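Alpha-catenin-like protein hmp-1 (Caenorhabditis elegans, PDB 5XA5) links cadherin-bound beta-catenin to actin filaments at cell junctions and is required for cell migration and shape change during embryonic body enclosure and elongation. Local coordinates at residues A[53-58]-A[102-107]; A[151-156]-A[184-189]; A[157-162]-A[177-182]. All coordinates share one frame; numbering follows the deposited sequence.

How the contacts relate
All three contacts join antiparallel helices, but they hold different parts of the rod. Contact 1 pairs helix 51-74 with helix 83-112. It lies on the opposite side of the chain's centre from the others, with its centre about 43 Å from that of contact 2. Contacts 2 and 3 both join helix 117-165 to helix 169-196. Their centres are about 10 Å apart, and they touch where Val156 O meets Leu179 CD1 at 3.6 Å. Contact 1 is wholly apolar, and its touching residues are buried. Contacts 2 and 3 each pack a buried leucine. Contact 2 adds a salt-bridge network nearer the surface, contact 3 a buried threonine meeting a partly exposed glutamine.

Contact 1 (A[53-58]-A[102-107]); sequences GLVATL and VMIQTG
Val55 and Leu58 face Ile104 and Met103 through similar first torsions. Val55 holds CG1 anti to the backbone N (chi1 176°), which sets this methyl against Ile104 CG2 at 3.9 Å. In Leu58 it is CG that lies anti to N (chi1 169°). The side chain forks at CG, and CD2 is the methyl that does the touching. It meets Met103 CG at 3.6 Å, the two side chains crossing at about a right angle. The same CD2 also lies 3.9 Å from Ile104 CG1. Ile104 thus offers one branch to each partner: CG2 to Val55 and CG1 to Leu58. Gly107 adds bare backbone, and its C lies 4.4 Å from Val55 CG2. All side-chain contacts are between apolar groups, and no hydrogen bond crosses.

Segments 53-58 and 102-107 are antiparallel at 180°, and their axes come within 10.0 Å. They join two helices of the N-terminal part of this alpha-catenin, the piece that the chain represents. A chain of another protein packs on Leu54, Thr57 and the two side chains, Val55 and Leu58, that face helix 83-112. This is consistent with the beta-catenin binding of the N-terminal part of alpha-catenins. Helix 117-165 packs on another side of segment 102-107: Ser126 and Leu130 touch Met103, and Ser126 OG is hydrogen-bonded to Thr106 OG1.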
ATOM      1  N   GLY A  53     -32.355  -6.748  -9.016  1.00 41.14           N
ATOM      2  CA  GLY A  53     -31.082  -7.431  -9.170  1.00 37.59           C
ATOM      3  C   GLY A  53     -29.881  -6.492  -9.191  1.00 36.13           C
ATOM      4  O   GLY A  53     -28.798  -6.848  -8.706  1.00 38.57           O
ATOM      5  N   LEU A  54     -30.049  -5.301  -9.761  1.00 30.89           N
ATOM      6  CA  LEU A  54     -28.962  -4.312  -9.766  1.00 30.08           C
ATOM      7  C   LEU A  54     -28.579  -3.932  -8.345  1.00 32.80           C
ATOM      8  O   LEU A  54     -27.398  -3.801  -8.022  1.00 34.82           O
ATOM      9  CB  LEU A  54     -29.357  -3.051 -10.535  1.00 34.63           C
ATOM     10  CG  LEU A  54     -29.468  -3.119 -12.054  1.00 36.91           C
ATOM     11  CD1 LEU A  54     -30.062  -1.835 -12.630  1.00 38.93           C
ATOM     12  CD2 LEU A  54     -28.101  -3.387 -12.648  1.00 34.91           C
ATOM     13  N   VAL A  55     -29.581  -3.736  -7.501  1.00 35.20           N
ATOM     14  CA  VAL A  55     -29.340  -3.379  -6.112  1.00 36.70           C
ATOM     15  C   VAL A  55     -28.733  -4.571  -5.373  1.00 39.34           C
ATOM     16  O   VAL A  55     -27.819  -4.407  -4.561  1.00 38.64           O
ATOM     17  CB  VAL A  55     -30.641  -2.924  -5.421  1.00 38.91           C
ATOM     18  CG1 VAL A  55     -30.405  -2.634  -3.944  1.00 43.47           C
ATOM     19  CG2 VAL A  55     -31.230  -1.706  -6.130  1.00 43.80           C
ATOM     20  N   ALA A  56     -29.233  -5.774  -5.660  1.00 39.89           N
ATOM     21  CA  ALA A  56     -28.716  -6.982  -5.015  1.00 38.51           C
ATOM     22  C   ALA A  56     -27.231  -7.169  -5.305  1.00 44.85           C
ATOM     23  O   ALA A  56     -26.444  -7.475  -4.404  1.00 39.65           O
ATOM     24  CB  ALA A  56     -29.506  -8.213  -5.461  1.00 42.14           C
ATOM     25  N   THR A  57     -26.852  -6.990  -6.564  1.00 36.87           N
ATOM     26  CA  THR A  57     -25.449  -7.099  -6.945  1.00 36.97           C
ATOM     27  C   THR A  57     -24.607  -6.073  -6.208  1.00 38.60           C
ATOM     28  O   THR A  57     -23.538  -6.396  -5.692  1.00 37.43           O
ATOM     29  CB  THR A  57     -25.264  -6.915  -8.452  1.00 39.89           C
ATOM     30  OG1 THR A  57     -25.991  -7.936  -9.149  1.00 44.24           O
ATOM     31  CG2 THR A  57     -23.789  -6.978  -8.826  1.00 48.37           C
ATOM     32  N   LEU A  58     -25.093  -4.838  -6.165  1.00 37.37           N
ATOM     33  CA  LEU A  58     -24.400  -3.763  -5.462  1.00 35.75           C
ATOM     34  C   LEU A  58     -24.214  -4.126  -3.990  1.00 42.05           C
ATOM     35  O   LEU A  58     -23.125  -3.987  -3.432  1.00 36.48           O
ATOM     36  CB  LEU A  58     -25.174  -2.453  -5.595  1.00 46.34           C
ATOM     37  CG  LEU A  58     -24.725  -1.294  -4.707  1.00 48.58           C
ATOM     38  CD1 LEU A  58     -23.350  -0.817  -5.120  1.00 41.74           C
ATOM     39  CD2 LEU A  58     -25.753  -0.162  -4.736  1.00 51.93           C
ATOM     40  N   VAL A 102     -25.797   4.108   2.152  1.00 43.31           N
ATOM     41  CA  VAL A 102     -26.510   5.199   1.488  1.00 46.57           C
ATOM     42  C   VAL A 102     -26.690   4.916  -0.003  1.00 48.44           C
ATOM     43  O   VAL A 102     -27.745   5.202  -0.571  1.00 44.67           O
ATOM     44  CB  VAL A 102     -25.787   6.553   1.664  1.00 48.92           C
ATOM     45  CG1 VAL A 102     -26.463   7.634   0.820  1.00 50.07           C
ATOM     46  CG2 VAL A 102     -25.765   6.957   3.128  1.00 46.36           C
ATOM     47  N   MET A 103     -25.670   4.343  -0.637  1.00 44.48           N
ATOM     48  CA  MET A 103     -25.770   4.006  -2.053  1.00 39.61           C
ATOM     49  C   MET A 103     -26.855   2.957  -2.303  1.00 40.69           C
ATOM     50  O   MET A 103     -27.618   3.058  -3.269  1.00 41.16           O
ATOM     51  CB  MET A 103     -24.425   3.505  -2.588  1.00 37.43           C
ATOM     52  CG  MET A 103     -24.439   3.095  -4.046  1.00 44.54           C
ATOM     53  SD  MET A 103     -24.553   4.491  -5.166  1.00 41.47           S
ATOM     54  CE  MET A 103     -26.253   4.389  -5.713  1.00 42.84           C
ATOM     55  N   ILE A 104     -26.927   1.952  -1.435  1.00 40.58           N
ATOM     56  CA  ILE A 104     -27.920   0.890  -1.590  1.00 42.79           C
ATOM     57  C   ILE A 104     -29.334   1.443  -1.417  1.00 46.58           C
ATOM     58  O   ILE A 104     -30.255   1.054  -2.143  1.00 46.72           O
ATOM     59  CB  ILE A 104     -27.673  -0.265  -0.594  1.00 44.60           C
ATOM     60  CG1 ILE A 104     -26.382  -1.000  -0.966  1.00 47.16           C
ATOM     61  CG2 ILE A 104     -28.848  -1.244  -0.592  1.00 48.50           C
ATOM     62  CD1 ILE A 104     -25.914  -2.001   0.072  1.00 56.22           C
ATOM     63  N   GLN A 105     -29.502   2.370  -0.478  1.00 42.68           N
ATOM     64  CA  GLN A 105     -30.808   2.991  -0.263  1.00 43.55           C
ATOM     65  C   GLN A 105     -31.228   3.921  -1.400  1.00 47.43           C
ATOM     66  O   GLN A 105     -32.324   3.779  -1.950  1.00 45.00           O
ATOM     67  CB  GLN A 105     -30.822   3.764   1.057  1.00 53.62           C
ATOM     68  CG  GLN A 105     -31.350   2.972   2.243  1.00 76.56           C
ATOM     69  CD  GLN A 105     -32.790   2.517   2.053  1.00 88.40           C
ATOM     70  OE1 GLN A 105     -33.579   3.173   1.369  1.00 89.60           O
ATOM     71  NE2 GLN A 105     -33.137   1.386   2.659  1.00 95.30           N
ATOM     72  N   THR A 106     -30.367   4.875  -1.751  1.00 46.18           N
ATOM     73  CA  THR A 106     -30.721   5.844  -2.786  1.00 41.28           C
ATOM     74  C   THR A 106     -30.764   5.157  -4.133  1.00 41.80           C
ATOM     75  O   THR A 106     -31.532   5.539  -5.015  1.00 45.78           O
ATOM     76  CB  THR A 106     -29.733   7.011  -2.870  1.00 43.18           C
ATOM     77  OG1 THR A 106     -28.409   6.507  -3.071  1.00 43.45           O
ATOM     78  CG2 THR A 106     -29.771   7.832  -1.588  1.00 47.01           C
ATOM     79  N   GLY A 107     -29.904   4.157  -4.302  1.00 39.15           N
ATOM     80  CA  GLY A 107     -29.904   3.376  -5.522  1.00 34.78           C
ATOM     81  C   GLY A 107     -31.228   2.662  -5.691  1.00 43.22           C
ATOM     82  O   GLY A 107     -31.787   2.620  -6.787  1.00 41.33           O
TER

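Contact 2 (A[151-156]-A[184-189]); sequences DKVDEV and EELDIT
Lys152 and Leu186 meet in an antiparallel four-helix bundle of the vinculin/alpha-catenin type, built here from helices 117-165, 169-196, 200-229 and 234-258. The first two of these form a helical hairpin. Within it, segments 151-156 and 184-189 cross at -152°, with axes 10.0 Å apart at closest approach. The contact has an apolar layer and a charged edge.

Leu186 forms the apolar layer. Its CG lies anti to the backbone N, and its two methyls spread over the facing helix. CD1 touches Val153 CG2 at 3.8 Å. CD2 meets Val156 CG2 at 4.1 Å. Val153 and Val156 also pack on Leu251 of helix 234-258, so this layer continues into the bundle interior.

Lys152 serves both layers. Its aliphatic part runs past Leu186 in the opposite direction, with CG 3.7 Å from Leu186 CD1. The chain bends at chi2 (66°) and then stays extended, which carries NZ out to the acids. There NZ forms a salt bridge with Glu185 on the other helix. A second, weaker bond runs back to Glu155 OE1 on its own helix, at 3.1 Å. Together the three residues make a small salt-bridge network spanning the hairpin. The ammonium lies between two carboxylates whose OE1 atoms, one on Glu155 and one on Glu185, are 5.0 Å apart. With an alanine in place of Lys152, these two acids would probably lose the cation they share, and Leu186 the cover given by CG. Lys152 NZ approaches Glu185 OE1 from above the carboxylate plane, 52° out of it, at a short 2.5 Å.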
ATOM      1  N   ASP A 151       9.269  -1.037   8.258  1.00 25.89           N
ATOM      2  CA  ASP A 151       9.512  -1.942   9.384  1.00 28.02           C
ATOM      3  C   ASP A 151      10.632  -2.933   9.040  1.00 30.08           C
ATOM      4  O   ASP A 151      11.464  -3.274   9.897  1.00 29.36           O
ATOM      5  CB  ASP A 151       8.214  -2.678   9.750  1.00 35.82           C
ATOM      6  CG  ASP A 151       8.316  -3.440  11.055  1.00 65.56           C
ATOM      7  OD1 ASP A 151       8.500  -4.675  11.011  1.00 76.19           O
ATOM      8  OD2 ASP A 151       8.198  -2.803  12.124  1.00 76.78           O
ATOM      9  N   LYS A 152      10.676  -3.359   7.777  1.00 25.99           N
ATOM     10  CA  LYS A 152      11.728  -4.265   7.310  1.00 22.19           C
ATOM     11  C   LYS A 152      13.089  -3.564   7.279  1.00 24.81           C
ATOM     12  O   LYS A 152      14.106  -4.156   7.664  1.00 23.90           O
ATOM     13  CB  LYS A 152      11.401  -4.819   5.919  1.00 24.14           C
ATOM     14  CG  LYS A 152      12.362  -5.880   5.457  1.00 33.48           C
ATOM     15  CD  LYS A 152      12.226  -7.112   6.340  1.00 44.44           C
ATOM     16  CE  LYS A 152      13.056  -8.272   5.823  1.00 53.98           C
ATOM     17  NZ  LYS A 152      12.518  -9.575   6.324  1.00 61.07           N
ATOM     18  N   VAL A 153      13.108  -2.307   6.832  1.00 24.61           N
ATOM     19  CA  VAL A 153      14.325  -1.482   6.922  1.00 20.98           C
ATOM     20  C   VAL A 153      14.818  -1.391   8.363  1.00 24.71           C
ATOM     21  O   VAL A 153      16.024  -1.495   8.623  1.00 23.60           O
ATOM     22  CB  VAL A 153      14.071  -0.056   6.382  1.00 22.20           C
ATOM     23  CG1 VAL A 153      15.318   0.852   6.536  1.00 23.22           C
ATOM     24  CG2 VAL A 153      13.633  -0.125   4.938  1.00 21.28           C
ATOM     25  N   ASP A 154      13.901  -1.194   9.306  1.00 22.39           N
ATOM     26  CA  ASP A 154      14.269  -1.095  10.716  1.00 21.87           C
ATOM     27  C   ASP A 154      14.878  -2.394  11.236  1.00 23.01           C
ATOM     28  O   ASP A 154      15.763  -2.393  12.092  1.00 25.13           O
ATOM     29  CB  ASP A 154      13.042  -0.760  11.570  1.00 36.93           C
ATOM     30  CG  ASP A 154      12.500   0.632  11.315  1.00 56.15           C
ATOM     31  OD1 ASP A 154      13.256   1.505  10.839  1.00 65.65           O
ATOM     32  OD2 ASP A 154      11.305   0.856  11.608  1.00 63.62           O
ATOM     33  N   GLU A 155      14.355  -3.512  10.745  1.00 24.10           N
ATOM     34  CA  GLU A 155      14.858  -4.817  11.154  1.00 23.74           C
ATOM     35  C   GLU A 155      16.298  -4.981  10.668  1.00 22.09           C
ATOM     36  O   GLU A 155      17.158  -5.433  11.420  1.00 23.48           O
ATOM     37  CB  GLU A 155      13.964  -5.933  10.585  1.00 26.96           C
ATOM     38  CG  GLU A 155      14.357  -7.334  11.020  1.00 37.70           C
ATOM     39  CD  GLU A 155      13.526  -8.399  10.321  1.00 52.66           C
ATOM     40  OE1 GLU A 155      13.431  -8.351   9.078  1.00 46.61           O
ATOM     41  OE2 GLU A 155      12.963  -9.273  11.012  1.00 68.97           O
ATOM     42  N   VAL A 156      16.548  -4.613   9.412  1.00 22.01           N
ATOM     43  CA  VAL A 156      17.912  -4.645   8.857  1.00 19.89           C
ATOM     44  C   VAL A 156      18.812  -3.719   9.672  1.00 22.01           C
ATOM     45  O   VAL A 156      19.939  -4.063  10.031  1.00 21.55           O
ATOM     46  CB  VAL A 156      17.928  -4.238   7.384  1.00 19.50           C
ATOM     47  CG1 VAL A 156      19.347  -4.015   6.879  1.00 21.59           C
ATOM     48  CG2 VAL A 156      17.243  -5.318   6.566  1.00 19.37           C
ATOM     49  N   GLU A 184      18.132  -9.595   1.475  1.00 21.00           N
ATOM     50  CA  GLU A 184      17.555 -10.195   0.277  1.00 23.49           C
ATOM     51  C   GLU A 184      16.034 -10.010   0.214  1.00 24.99           C
ATOM     52  O   GLU A 184      15.504  -9.683  -0.849  1.00 27.48           O
ATOM     53  CB  GLU A 184      17.902 -11.683   0.194  1.00 24.54           C
ATOM     54  CG  GLU A 184      19.337 -11.976  -0.211  1.00 25.16           C
ATOM     55  CD  GLU A 184      19.614 -11.741  -1.688  1.00 32.63           C
ATOM     56  OE1 GLU A 184      18.656 -11.600  -2.482  1.00 35.36           O
ATOM     57  OE2 GLU A 184      20.809 -11.721  -2.055  1.00 38.16           O
ATOM     58  N   GLU A 185      15.359 -10.213   1.346  1.00 25.12           N
ATOM     59  CA  GLU A 185      13.914  -9.996   1.472  1.00 26.75           C
ATOM     60  C   GLU A 185      13.554  -8.540   1.186  1.00 30.31           C
ATOM     61  O   GLU A 185      12.623  -8.241   0.435  1.00 28.87           O
ATOM     62  CB  GLU A 185      13.439 -10.379   2.879  1.00 28.50           C
ATOM     63  CG  GLU A 185      12.798 -11.740   3.028  1.00 52.40           C
ATOM     64  CD  GLU A 185      12.986 -12.329   4.423  1.00 65.67           C
ATOM     65  OE1 GLU A 185      13.559 -11.640   5.299  1.00 59.29           O
ATOM     66  OE2 GLU A 185      12.556 -13.482   4.649  1.00 69.82           O
ATOM     67  N   LEU A 186      14.298  -7.626   1.800  1.00 25.93           N
ATOM     68  CA  LEU A 186      14.045  -6.200   1.623  1.00 23.00           C
ATOM     69  C   LEU A 186      14.275  -5.802   0.180  1.00 28.43           C
ATOM     70  O   LEU A 186      13.522  -5.014  -0.378  1.00 30.06           O
ATOM     71  CB  LEU A 186      14.945  -5.379   2.546  1.00 22.86           C
ATOM     72  CG  LEU A 186      14.824  -3.857   2.518  1.00 22.33           C
ATOM     73  CD1 LEU A 186      13.432  -3.381   2.960  1.00 22.18           C
ATOM     74  CD2 LEU A 186      15.908  -3.196   3.371  1.00 21.29           C
ATOM     75  N   ASP A 187      15.325  -6.352  -0.419  1.00 27.51           N
ATOM     76  CA  ASP A 187      15.683  -6.011  -1.793  1.00 30.72           C
ATOM     77  C   ASP A 187      14.537  -6.318  -2.752  1.00 32.44           C
ATOM     78  O   ASP A 187      14.227  -5.510  -3.627  1.00 31.59           O
ATOM     79  CB  ASP A 187      16.945  -6.773  -2.209  1.00 34.89           C
ATOM     80  CG  ASP A 187      17.493  -6.316  -3.536  1.00 45.97           C
ATOM     81  OD1 ASP A 187      18.358  -5.414  -3.537  1.00 46.51           O
ATOM     82  OD2 ASP A 187      17.060  -6.851  -4.577  1.00 40.80           O
ATOM     83  N   ILE A 188      13.897  -7.470  -2.574  1.00 28.36           N
ATOM     84  CA  ILE A 188      12.766  -7.847  -3.421  1.00 31.11           C
ATOM     85  C   ILE A 188      11.623  -6.847  -3.308  1.00 33.11           C
ATOM     86  O   ILE A 188      11.099  -6.381  -4.320  1.00 31.42           O
ATOM     87  CB  ILE A 188      12.227  -9.247  -3.067  1.00 36.35           C
ATOM     88  CG1 ILE A 188      13.291 -10.309  -3.331  1.00 42.58           C
ATOM     89  CG2 ILE A 188      10.957  -9.555  -3.859  1.00 49.04           C
ATOM     90  CD1 ILE A 188      13.014 -11.635  -2.661  1.00 53.88           C
ATOM     91  N   THR A 189      11.246  -6.487  -2.081  1.00 24.95           N
ATOM     92  CA  THR A 189      10.100  -5.611  -1.872  0.56 23.30           C
ATOM     93  C   THR A 189      10.411  -4.192  -2.342  1.00 27.36           C
ATOM     94  O   THR A 189       9.548  -3.495  -2.885  1.00 27.62           O
ATOM     95  CB  THR A 189       9.667  -5.586  -0.397  0.56 37.36           C
ATOM     96  OG1 THR A 189      10.607  -4.829   0.364  0.56 43.69           O
ATOM     97  CG2 THR A 189       9.597  -6.998   0.154  0.56 28.87           C
TER

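Contact 3 (A[157-162]-A[177-182]); sequences RETAHQ and NLLISQ
Thr159 and Leu179 are the residues whose CA atoms come nearest, 6.3 Å apart, where the antiparallel segments 157-162 and 177-182 cross at -159°. They lie on helices 117-165 and 169-196, which form a hairpin of the vinculin-family four-helix bundle, and the contact lies on the side of contact 2 nearer the turn.

Thr159 carries most of the contact. Its chi1 of -58° puts OG1 beside the backbone N and leaves CG2 anti to that N. The side chain therefore shows a polar branch to Gln182 and a methyl to Leu179. Leu179 slides past it in the opposite direction, and Leu179 CD1 reaches Thr159 CB at 3.7 Å. The same leucine methyl lies 4.5 Å from Ala160 CB. Met247 of helix 234-258 packs on Ala160, which ties this layer to a third helix.

Gln182 crosses Thr159 obliquely. Its chain is extended beyond CG, which brings the amide oxygen OE1 to 2.8 Å from Thr159 OG1. The hydroxyl also has Glu155 O, one turn back on its own helix, within reach as an acceptor for its single proton.

On the exposed side of helix 117-165, Gln162 and Glu158 are paired one turn apart. Gln162 NE2 donates to the anti lone pair of Glu158 OE2 at 2.8 Å, in a nearly straight bond of 168°.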
ATOM      1  N   ARG A 157      18.305  -2.536   9.999  1.00 20.07           N
ATOM      2  CA  ARG A 157      19.095  -1.579  10.772  1.00 19.82           C
ATOM      3  C   ARG A 157      19.519  -2.150  12.126  1.00 22.40           C
ATOM      4  O   ARG A 157      20.659  -1.975  12.550  1.00 23.37           O
ATOM      5  CB  ARG A 157      18.295  -0.285  10.962  1.00 22.20           C
ATOM      6  CG  ARG A 157      18.991   0.809  11.741  1.00 23.80           C
ATOM      7  CD  ARG A 157      18.021   1.967  11.973  1.00 28.94           C
ATOM      8  NE  ARG A 157      17.843   2.769  10.755  1.00 29.18           N
ATOM      9  CZ  ARG A 157      16.708   2.919  10.083  1.00 35.12           C
ATOM     10  NH1 ARG A 157      15.583   2.326  10.481  1.00 35.58           N
ATOM     11  NH2 ARG A 157      16.704   3.679   9.000  1.00 29.40           N
ATOM     12  N   GLU A 158      18.605  -2.846  12.802  1.00 21.21           N
ATOM     13  CA  GLU A 158      18.915  -3.397  14.121  1.00 22.09           C
ATOM     14  C   GLU A 158      19.886  -4.569  14.044  1.00 21.45           C
ATOM     15  O   GLU A 158      20.788  -4.710  14.881  1.00 21.83           O
ATOM     16  CB  GLU A 158      17.619  -3.811  14.832  1.00 24.38           C
ATOM     17  CG  GLU A 158      17.833  -4.560  16.137  1.00 24.45           C
ATOM     18  CD  GLU A 158      18.645  -3.761  17.188  1.00 25.16           C
ATOM     19  OE1 GLU A 158      18.645  -2.512  17.105  1.00 29.36           O
ATOM     20  OE2 GLU A 158      19.233  -4.367  18.115  1.00 26.58           O
ATOM     21  N   THR A 159      19.701  -5.429  13.056  1.00 22.99           N
ATOM     22  CA  THR A 159      20.648  -6.515  12.879  1.00 20.16           C
ATOM     23  C   THR A 159      22.047  -5.978  12.593  1.00 22.69           C
ATOM     24  O   THR A 159      23.023  -6.461  13.175  1.00 23.58           O
ATOM     25  CB  THR A 159      20.179  -7.465  11.761  1.00 21.01           C
ATOM     26  OG1 THR A 159      18.879  -7.965  12.099  1.00 25.77           O
ATOM     27  CG2 THR A 159      21.147  -8.641  11.626  1.00 26.95           C
ATOM     28  N   ALA A 160      22.144  -4.960  11.738  1.00 21.34           N
ATOM     29  CA  ALA A 160      23.438  -4.322  11.469  1.00 20.36           C
ATOM     30  C   ALA A 160      24.010  -3.690  12.722  1.00 25.17           C
ATOM     31  O   ALA A 160      25.226  -3.727  12.950  1.00 22.57           O
ATOM     32  CB  ALA A 160      23.312  -3.284  10.382  1.00 22.35           C
ATOM     33  N   HIS A 161      23.146  -3.066  13.525  1.00 20.35           N
ATOM     34  CA  HIS A 161      23.578  -2.489  14.789  1.00 20.98           C
ATOM     35  C   HIS A 161      24.241  -3.553  15.660  1.00 23.04           C
ATOM     36  O   HIS A 161      25.336  -3.341  16.217  1.00 24.27           O
ATOM     37  CB  HIS A 161      22.377  -1.875  15.533  1.00 22.01           C
ATOM     38  CG  HIS A 161      22.741  -1.160  16.807  1.00 24.56           C
ATOM     39  ND1 HIS A 161      22.781   0.204  16.897  1.00 38.71           N
ATOM     40  CD2 HIS A 161      23.086  -1.641  18.032  1.00 24.07           C
ATOM     41  CE1 HIS A 161      23.135   0.555  18.133  1.00 35.13           C
ATOM     42  NE2 HIS A 161      23.338  -0.541  18.825  1.00 25.09           N
ATOM     43  N   GLN A 162      23.565  -4.696  15.780  1.00 22.40           N
ATOM     44  CA  GLN A 162      24.074  -5.772  16.611  1.00 22.96           C
ATOM     45  C   GLN A 162      25.376  -6.313  16.047  1.00 22.14           C
ATOM     46  O   GLN A 162      26.277  -6.669  16.818  1.00 24.69           O
ATOM     47  CB  GLN A 162      23.025  -6.886  16.739  1.00 23.85           C
ATOM     48  CG  GLN A 162      21.879  -6.490  17.638  1.00 24.28           C
ATOM     49  CD  GLN A 162      20.788  -7.537  17.676  1.00 38.00           C
ATOM     50  OE1 GLN A 162      21.073  -8.730  17.656  1.00 37.11           O
ATOM     51  NE2 GLN A 162      19.537  -7.097  17.786  1.00 31.48           N
ATOM     52  N   ASN A 177      24.848 -13.818   8.802  1.00 21.53           N
ATOM     53  CA  ASN A 177      23.948 -14.803   8.186  1.00 24.44           C
ATOM     54  C   ASN A 177      22.483 -14.333   8.206  1.00 25.48           C
ATOM     55  O   ASN A 177      21.748 -14.511   7.239  1.00 25.28           O
ATOM     56  CB  ASN A 177      24.075 -16.153   8.885  1.00 26.63           C
ATOM     57  CG  ASN A 177      25.164 -17.014   8.282  1.00 33.92           C
ATOM     58  OD1 ASN A 177      25.614 -16.772   7.158  1.00 32.12           O
ATOM     59  ND2 ASN A 177      25.606 -18.019   9.034  1.00 30.89           N
ATOM     60  N   LEU A 178      22.072 -13.714   9.304  1.00 22.66           N
ATOM     61  CA  LEU A 178      20.717 -13.179   9.417  0.64 21.36           C
ATOM     62  C   LEU A 178      20.557 -11.989   8.483  1.00 23.47           C
ATOM     63  O   LEU A 178      19.580 -11.889   7.760  1.00 23.52           O
ATOM     64  CB  LEU A 178      20.395 -12.767  10.864  0.64 21.71           C
ATOM     65  CG  LEU A 178      20.188 -13.881  11.897  0.64 24.51           C
ATOM     66  CD1 LEU A 178      20.132 -13.312  13.327  0.64 32.07           C
ATOM     67  CD2 LEU A 178      18.934 -14.681  11.596  0.64 38.63           C
ATOM     68  N   LEU A 179      21.537 -11.097   8.487  1.00 21.18           N
ATOM     69  CA  LEU A 179      21.475  -9.903   7.667  1.00 19.20           C
ATOM     70  C   LEU A 179      21.359 -10.226   6.175  1.00 23.48           C
ATOM     71  O   LEU A 179      20.647  -9.544   5.449  1.00 23.28           O
ATOM     72  CB  LEU A 179      22.720  -9.040   7.924  1.00 18.49           C
ATOM     73  CG  LEU A 179      22.617  -7.587   7.507  1.00 20.69           C
ATOM     74  CD1 LEU A 179      21.569  -6.854   8.341  1.00 21.32           C
ATOM     75  CD2 LEU A 179      23.969  -6.872   7.624  1.00 23.37           C
ATOM     76  N   ILE A 180      22.053 -11.272   5.723  1.00 21.08           N
ATOM     77  CA  ILE A 180      22.017 -11.654   4.312  1.00 21.28           C
ATOM     78  C   ILE A 180      20.586 -11.881   3.907  1.00 24.22           C
ATOM     79  O   ILE A 180      20.135 -11.332   2.892  1.00 22.83           O
ATOM     80  CB  ILE A 180      22.847 -12.917   4.026  1.00 20.91           C
ATOM     81  CG1 ILE A 180      24.340 -12.564   4.098  1.00 21.95           C
ATOM     82  CG2 ILE A 180      22.520 -13.512   2.639  1.00 22.79           C
ATOM     83  CD1 ILE A 180      25.235 -13.766   4.211  1.00 21.62           C
ATOM     84  N   SER A 181      19.869 -12.660   4.711  1.00 24.37           N
ATOM     85  CA  SER A 181      18.494 -13.007   4.358  1.00 23.29           C
ATOM     86  C   SER A 181      17.573 -11.804   4.470  1.00 23.56           C
ATOM     87  O   SER A 181      16.715 -11.611   3.609  1.00 24.45           O
ATOM     88  CB  SER A 181      17.990 -14.163   5.229  1.00 28.75           C
ATOM     89  OG  SER A 181      18.660 -15.352   4.846  1.00 30.31           O
ATOM     90  N   GLN A 182      17.758 -10.995   5.501  1.00 20.80           N
ATOM     91  CA  GLN A 182      16.885  -9.842   5.679  1.00 21.41           C
ATOM     92  C   GLN A 182      17.046  -8.851   4.534  1.00 22.26           C
ATOM     93  O   GLN A 182      16.070  -8.263   4.058  1.00 22.78           O
ATOM     94  CB  GLN A 182      17.157  -9.180   7.028  1.00 20.85           C
ATOM     95  CG  GLN A 182      16.708 -10.046   8.178  1.00 20.97           C
ATOM     96  CD  GLN A 182      17.134  -9.508   9.518  1.00 28.02           C
ATOM     97  OE1 GLN A 182      17.881  -8.545   9.591  1.00 28.70           O
ATOM     98  NE2 GLN A 182      16.624 -10.108  10.588  1.00 39.27           N
TER